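Local atomic coordinates of Lic12234 (Leptospira interrogans, PDB entry 4TZH), a protein that is of unknown function but belongs to the leucine-rich repeat family and may act as a virulence factor of this pathogen. Residues N65-F79 against L86-L99. Numbering follows the deposited sequence. Where two conformers were deposited one is given.
Sequences NLKYLDISRNQISNF and LKNLEVLFLNGNSL. With ZN (zinc ion), chain E; ZN (zinc ion), chain C.
The Tyr68 ring meets Val91 at its edge, where Tyr68 CD1 lies 3.8 Å from Val91 CG2, while CB of Lys67 covers one face over the ring centre; water 2 lies in the ring plane and joins the Tyr68 hydroxyl to Glu90 OE1. The two segments are successive turns of a leucine-rich repeat solenoid, whose strands 68-70 and 91-93 run parallel in one long sheet. Leu94 CD2 reaches the edge of the Phe79 ring in its plane, 3.5 Å from CZ. Phe93 and Asp70 stand on the same sheet face as Tyr68, the Phe93 ring and the Asp70 carboxylate planes 68° apart; Asp70 OD2 binds a zinc ion together with His47, and OD1 takes both N and OG of Ser72. On the other face Leu69 and Leu92 lie side by side, Leu69 CD2 to Leu92 CD1 3.9 Å, in the leucine core that Leu46 and Leu115 continue. Lys67 O accepts from the backbone N of both Glu90 and Val91. Beyond the strands, Asn97 forms a rung of the asparagine ladder: OD1 accepts from Ile76 N at 2.9 Å, and ND2 bonds Leu94 O and Ile71 O. Asn74 ND2, which also donates to Leu48 O in the preceding turn, and Asn97 ND2 approach Ile71 O from opposite faces of its carbonyl plane.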
loop_
_atom_site.group_PDB
_atom_site.type_symbol
_atom_site.label_atom_id
_atom_site.label_comp_id
_atom_site.label_asym_id
_atom_site.label_seq_id
_atom_site.Cartn_x
_atom_site.Cartn_y
_atom_site.Cartn_z
ATOM N N ASN A 65 4.822 -14.657 -0.424
ATOM C CA ASN A 65 5.180 -14.622 1.003
ATOM C C ASN A 65 5.452 -13.181 1.469
ATOM O O ASN A 65 5.797 -12.958 2.625
ATOM C CB ASN A 65 6.423 -15.480 1.262
ATOM C CG ASN A 65 6.152 -16.907 0.876
ATOM O OD1 ASN A 65 6.819 -17.464 -0.013
ATOM N ND2 ASN A 65 5.098 -17.455 1.395
ATOM N N LEU A 66 5.301 -12.208 0.572
ATOM C CA LEU A 66 5.617 -10.845 0.949
ATOM C C LEU A 66 4.702 -10.333 2.053
ATOM O O LEU A 66 3.470 -10.394 1.910
ATOM C CB LEU A 66 5.449 -9.952 -0.275
ATOM C CG LEU A 66 6.243 -8.682 -0.332
ATOM C CD1 LEU A 66 7.763 -8.935 -0.332
ATOM C CD2 LEU A 66 5.850 -7.869 -1.544
ATOM N N LYS A 67 5.295 -9.762 3.106
ATOM C CA LYS A 67 4.551 -9.191 4.231
ATOM C C LYS A 67 4.622 -7.676 4.217
ATOM O O LYS A 67 3.694 -7.013 4.701
ATOM C CB LYS A 67 5.121 -9.646 5.571
ATOM C CG LYS A 67 5.021 -11.144 5.798
ATOM C CD LYS A 67 5.668 -11.454 7.170
ATOM C CE LYS A 67 4.755 -12.246 8.048
ATOM N NZ LYS A 67 5.507 -12.839 9.190
ATOM N N TYR A 68 5.708 -7.115 3.707
ATOM C CA TYR A 68 5.879 -5.661 3.773
ATOM C C TYR A 68 6.337 -5.148 2.420
ATOM O O TYR A 68 7.233 -5.742 1.819
ATOM C CB TYR A 68 6.949 -5.298 4.833
ATOM C CG TYR A 68 6.795 -6.038 6.133
ATOM C CD1 TYR A 68 5.728 -5.779 6.975
ATOM C CD2 TYR A 68 7.768 -6.925 6.569
ATOM C CE1 TYR A 68 5.586 -6.448 8.188
ATOM C CE2 TYR A 68 7.646 -7.590 7.786
ATOM C CZ TYR A 68 6.557 -7.342 8.587
ATOM O OH TYR A 68 6.404 -8.002 9.789
ATOM N N LEU A 69 5.709 -4.074 1.943
ATOM C CA LEU A 69 6.079 -3.517 0.654
ATOM C C LEU A 69 6.123 -2.015 0.828
ATOM O O LEU A 69 5.095 -1.376 1.152
ATOM C CB LEU A 69 5.022 -3.915 -0.391
ATOM C CG LEU A 69 5.225 -3.397 -1.806
ATOM C CD1 LEU A 69 6.603 -3.783 -2.355
ATOM C CD2 LEU A 69 4.129 -3.954 -2.718
ATOM N N ASP A 70 7.305 -1.450 0.610
ATOM C CA ASP A 70 7.531 -0.010 0.725
ATOM C C ASP A 70 7.840 0.541 -0.662
ATOM O O ASP A 70 8.923 0.286 -1.179
ATOM C CB ASP A 70 8.686 0.260 1.680
ATOM C CG ASP A 70 9.156 1.699 1.645
ATOM O OD1 ASP A 70 8.391 2.549 1.196
ATOM O OD2 ASP A 70 10.300 1.940 2.068
ATOM N N ILE A 71 6.876 1.238 -1.244
ATOM C CA ILE A 71 7.057 1.874 -2.561
ATOM C C ILE A 71 6.882 3.364 -2.435
ATOM O O ILE A 71 6.497 4.036 -3.380
ATOM C CB ILE A 71 6.113 1.378 -3.659
ATOM C CG1 ILE A 71 5.550 0.006 -3.319
ATOM C CG2 ILE A 71 6.840 1.455 -5.005
ATOM C CD1 ILE A 71 4.440 -0.513 -4.324
ATOM N N SER A 72 7.180 3.879 -1.261
ATOM C CA SER A 72 7.036 5.305 -1.021
ATOM C C SER A 72 7.975 6.137 -1.858
ATOM O O SER A 72 9.029 5.661 -2.249
ATOM C CB SER A 72 7.259 5.610 0.453
ATOM O OG SER A 72 8.553 5.233 0.895
ATOM N N ARG A 73 7.593 7.389 -2.117
ATOM C CA ARG A 73 8.483 8.336 -2.821
ATOM C C ARG A 73 8.891 7.838 -4.201
ATOM O O ARG A 73 10.089 7.796 -4.561
ATOM C CB ARG A 73 9.690 8.744 -1.958
ATOM C CG ARG A 73 9.270 9.549 -0.730
ATOM C CD ARG A 73 10.448 10.210 -0.012
ATOM N NE ARG A 73 11.220 11.042 -0.928
ATOM C CZ ARG A 73 12.424 11.531 -0.659
ATOM N NH1 ARG A 73 13.013 11.268 0.504
ATOM N NH2 ARG A 73 13.057 12.279 -1.554
ATOM N N ASN A 74 7.886 7.470 -5.006
ATOM C CA ASN A 74 8.131 7.088 -6.396
ATOM C C ASN A 74 7.159 7.932 -7.211
ATOM O O ASN A 74 6.756 9.013 -6.758
ATOM C CB ASN A 74 7.918 5.585 -6.606
ATOM C CG ASN A 74 9.119 4.816 -6.195
ATOM O OD1 ASN A 74 10.043 4.654 -6.981
ATOM N ND2 ASN A 74 9.156 4.283 -4.974
ATOM N N GLN A 75 6.852 7.518 -8.446
ATOM C CA GLN A 75 5.859 8.221 -9.267
ATOM C C GLN A 75 4.813 7.175 -9.670
ATOM O O GLN A 75 4.350 7.157 -10.814
ATOM C CB GLN A 75 6.531 8.830 -10.534
ATOM C CG GLN A 75 7.693 9.796 -10.234
ATOM C CD GLN A 75 8.743 9.844 -11.338
ATOM O OE1 GLN A 75 8.495 9.528 -12.525
ATOM N NE2 GLN A 75 9.963 10.231 -10.963
ATOM N N ILE A 76 4.432 6.286 -8.720
ATOM C CA ILE A 76 3.490 5.207 -9.002
ATOM C C ILE A 76 2.126 5.768 -9.374
ATOM O O ILE A 76 1.565 6.515 -8.575
ATOM C CB ILE A 76 3.389 4.250 -7.768
ATOM C CG1 ILE A 76 4.750 3.571 -7.405
ATOM C CG2 ILE A 76 2.270 3.202 -7.939
ATOM C CD1 ILE A 76 5.260 2.438 -8.392
ATOM N N SER A 77 1.566 5.362 -10.518
ATOM C CA SER A 77 0.236 5.807 -10.903
ATOM C C SER A 77 -0.717 4.627 -11.124
ATOM O O SER A 77 -1.925 4.834 -11.238
ATOM C CB SER A 77 0.314 6.669 -12.157
ATOM O OG SER A 77 0.791 5.863 -13.229
ATOM N N ASN A 78 -0.184 3.399 -11.208
ATOM C CA ASN A 78 -1.031 2.236 -11.484
ATOM C C ASN A 78 -0.346 0.982 -11.049
ATOM O O ASN A 78 0.882 0.978 -10.854
ATOM C CB ASN A 78 -1.350 2.164 -13.004
ATOM C CG ASN A 78 -0.144 1.852 -13.863
ATOM O OD1 ASN A 78 0.044 0.711 -14.297
ATOM N ND2 ASN A 78 0.704 2.846 -14.147
ATOM N N PHE A 79 -1.135 -0.111 -10.957
ATOM C CA PHE A 79 -0.639 -1.414 -10.561
ATOM C C PHE A 79 -1.118 -2.480 -11.488
ATOM O O PHE A 79 -2.236 -2.389 -11.992
ATOM C CB PHE A 79 -1.174 -1.790 -9.173
ATOM C CG PHE A 79 -0.754 -0.851 -8.089
ATOM C CD1 PHE A 79 0.505 -0.949 -7.523
ATOM C CD2 PHE A 79 -1.603 0.170 -7.669
ATOM C CE1 PHE A 79 0.895 -0.071 -6.498
ATOM C CE2 PHE A 79 -1.220 1.038 -6.651
ATOM C CZ PHE A 79 0.028 0.916 -6.088
ATOM N N LEU A 86 -0.873 -10.873 -3.464
ATOM C CA LEU A 86 -0.093 -10.589 -2.255
ATOM C C LEU A 86 -0.951 -10.760 -1.014
ATOM O O LEU A 86 -1.190 -9.827 -0.253
ATOM C CB LEU A 86 0.535 -9.192 -2.364
ATOM C CG LEU A 86 1.412 -8.975 -3.594
ATOM C CD1 LEU A 86 1.952 -7.545 -3.618
ATOM C CD2 LEU A 86 2.572 -10.001 -3.663
ATOM N N LYS A 87 -1.420 -12.016 -0.816
ATOM C CA LYS A 87 -2.350 -12.342 0.260
ATOM C C LYS A 87 -1.770 -12.348 1.640
ATOM O O LYS A 87 -2.529 -12.441 2.619
ATOM C CB LYS A 87 -3.034 -13.707 -0.005
ATOM C CG LYS A 87 -3.716 -13.825 -1.353
ATOM C CD LYS A 87 -4.924 -12.930 -1.421
ATOM C CE LYS A 87 -5.810 -13.298 -2.572
ATOM N NZ LYS A 87 -6.762 -12.197 -2.842
ATOM N N ASN A 88 -0.422 -12.248 1.739
ATOM C CA ASN A 88 0.216 -12.230 3.043
ATOM C C ASN A 88 0.705 -10.810 3.376
ATOM O O ASN A 88 1.287 -10.595 4.439
ATOM C CB ASN A 88 1.389 -13.158 3.041
ATOM C CG ASN A 88 0.925 -14.577 3.179
ATOM O OD1 ASN A 88 0.111 -14.884 4.056
ATOM N ND2 ASN A 88 1.366 -15.433 2.280
ATOM N N LEU A 89 0.411 -9.839 2.506
ATOM C CA LEU A 89 0.878 -8.476 2.752
ATOM C C LEU A 89 0.186 -7.856 3.949
ATOM O O LEU A 89 -1.056 -7.841 3.997
ATOM C CB LEU A 89 0.652 -7.661 1.486
ATOM C CG LEU A 89 1.462 -6.364 1.403
ATOM C CD1 LEU A 89 2.940 -6.666 1.181
ATOM C CD2 LEU A 89 0.959 -5.444 0.291
ATOM N N GLU A 90 0.970 -7.287 4.883
ATOM C CA GLU A 90 0.469 -6.703 6.126
ATOM C C GLU A 90 0.637 -5.198 6.167
ATOM O O GLU A 90 -0.150 -4.517 6.830
ATOM C CB GLU A 90 1.206 -7.307 7.345
ATOM C CG GLU A 90 1.004 -8.830 7.423
ATOM C CD GLU A 90 1.586 -9.526 8.645
ATOM O OE1 GLU A 90 2.016 -8.819 9.573
ATOM O OE2 GLU A 90 1.584 -10.770 8.707
ATOM N N VAL A 91 1.687 -4.675 5.510
ATOM C CA VAL A 91 1.965 -3.237 5.548
ATOM C C VAL A 91 2.301 -2.789 4.138
ATOM O O VAL A 91 3.132 -3.441 3.474
ATOM C CB VAL A 91 3.161 -2.923 6.460
ATOM C CG1 VAL A 91 3.465 -1.409 6.482
ATOM C CG2 VAL A 91 2.914 -3.443 7.879
ATOM N N LEU A 92 1.670 -1.710 3.696
ATOM C CA LEU A 92 1.905 -1.177 2.357
ATOM C C LEU A 92 2.124 0.334 2.470
ATOM O O LEU A 92 1.214 1.071 2.876
ATOM C CB LEU A 92 0.702 -1.488 1.475
ATOM C CG LEU A 92 0.745 -0.951 0.053
ATOM C CD1 LEU A 92 2.038 -1.345 -0.679
ATOM C CD2 LEU A 92 -0.452 -1.520 -0.748
ATOM N N PHE A 93 3.343 0.775 2.138
ATOM C CA PHE A 93 3.651 2.204 2.117
ATOM C C PHE A 93 3.590 2.704 0.679
ATOM O O PHE A 93 4.407 2.295 -0.155
ATOM C CB PHE A 93 5.059 2.488 2.661
ATOM C CG PHE A 93 5.267 2.261 4.126
ATOM C CD1 PHE A 93 5.002 3.270 5.044
ATOM C CD2 PHE A 93 5.897 1.112 4.577
ATOM C CE1 PHE A 93 5.226 3.059 6.419
ATOM C CE2 PHE A 93 6.115 0.907 5.938
ATOM C CZ PHE A 93 5.752 1.869 6.842
ATOM N N LEU A 94 2.603 3.555 0.382
ATOM C CA LEU A 94 2.431 4.122 -0.946
ATOM C C LEU A 94 2.485 5.626 -0.874
ATOM O O LEU A 94 2.115 6.288 -1.862
ATOM C CB LEU A 94 1.107 3.678 -1.569
ATOM C CG LEU A 94 1.215 2.400 -2.348
ATOM C CD1 LEU A 94 -0.187 1.816 -2.562
ATOM C CD2 LEU A 94 1.813 2.741 -3.742
ATOM N N ASN A 95 2.962 6.162 0.242
ATOM C CA ASN A 95 2.972 7.615 0.377
ATOM C C ASN A 95 3.939 8.264 -0.613
ATOM O O ASN A 95 4.997 7.691 -0.888
ATOM C CB ASN A 95 3.298 8.001 1.778
ATOM C CG ASN A 95 4.451 7.273 2.354
ATOM O OD1 ASN A 95 4.389 6.027 2.545
ATOM N ND2 ASN A 95 5.515 8.016 2.647
ATOM N N GLY A 96 3.598 9.465 -1.074
ATOM C CA GLY A 96 4.492 10.182 -1.970
ATOM C C GLY A 96 4.547 9.554 -3.340
ATOM O O GLY A 96 5.625 9.142 -3.791
ATOM N N ASN A 97 3.401 9.440 -4.012
ATOM C CA ASN A 97 3.366 8.856 -5.348
ATOM C C ASN A 97 2.438 9.672 -6.247
ATOM O O ASN A 97 2.122 10.820 -5.916
ATOM C CB ASN A 97 2.981 7.368 -5.278
ATOM C CG ASN A 97 4.165 6.491 -5.018
ATOM O OD1 ASN A 97 5.038 6.423 -5.888
ATOM N ND2 ASN A 97 4.257 5.851 -3.834
ATOM N N SER A 98 2.081 9.122 -7.416
ATOM C CA SER A 98 1.249 9.799 -8.393
ATOM C C SER A 98 -0.089 9.117 -8.562
ATOM O O SER A 98 -0.603 9.013 -9.685
ATOM C CB SER A 98 2.007 9.853 -9.714
ATOM O OG SER A 98 3.201 10.584 -9.509
ATOM N N LEU A 99 -0.674 8.624 -7.460
ATOM C CA LEU A 99 -1.952 7.940 -7.557
ATOM C C LEU A 99 -3.133 8.880 -7.583
ATOM O O LEU A 99 -3.328 9.640 -6.639
ATOM C CB LEU A 99 -2.131 6.926 -6.418
ATOM C CG LEU A 99 -1.179 5.754 -6.451
ATOM C CD1 LEU A 99 -1.117 5.109 -5.059
ATOM C CD2 LEU A 99 -1.581 4.745 -7.514
HETATM ZN ZN ZN E . 2.237 -11.588 10.384
HETATM ZN ZN ZN C . 11.529 1.031 3.254
HETATM O O HOH W 1 1.840 -11.598 0.019
HETATM O O HOH W 2 3.961 -7.666 10.976
HETATM O O HOH W 3 5.231 11.243 -7.535
HETATM O O HOH W 4 2.202 -13.636 9.995
#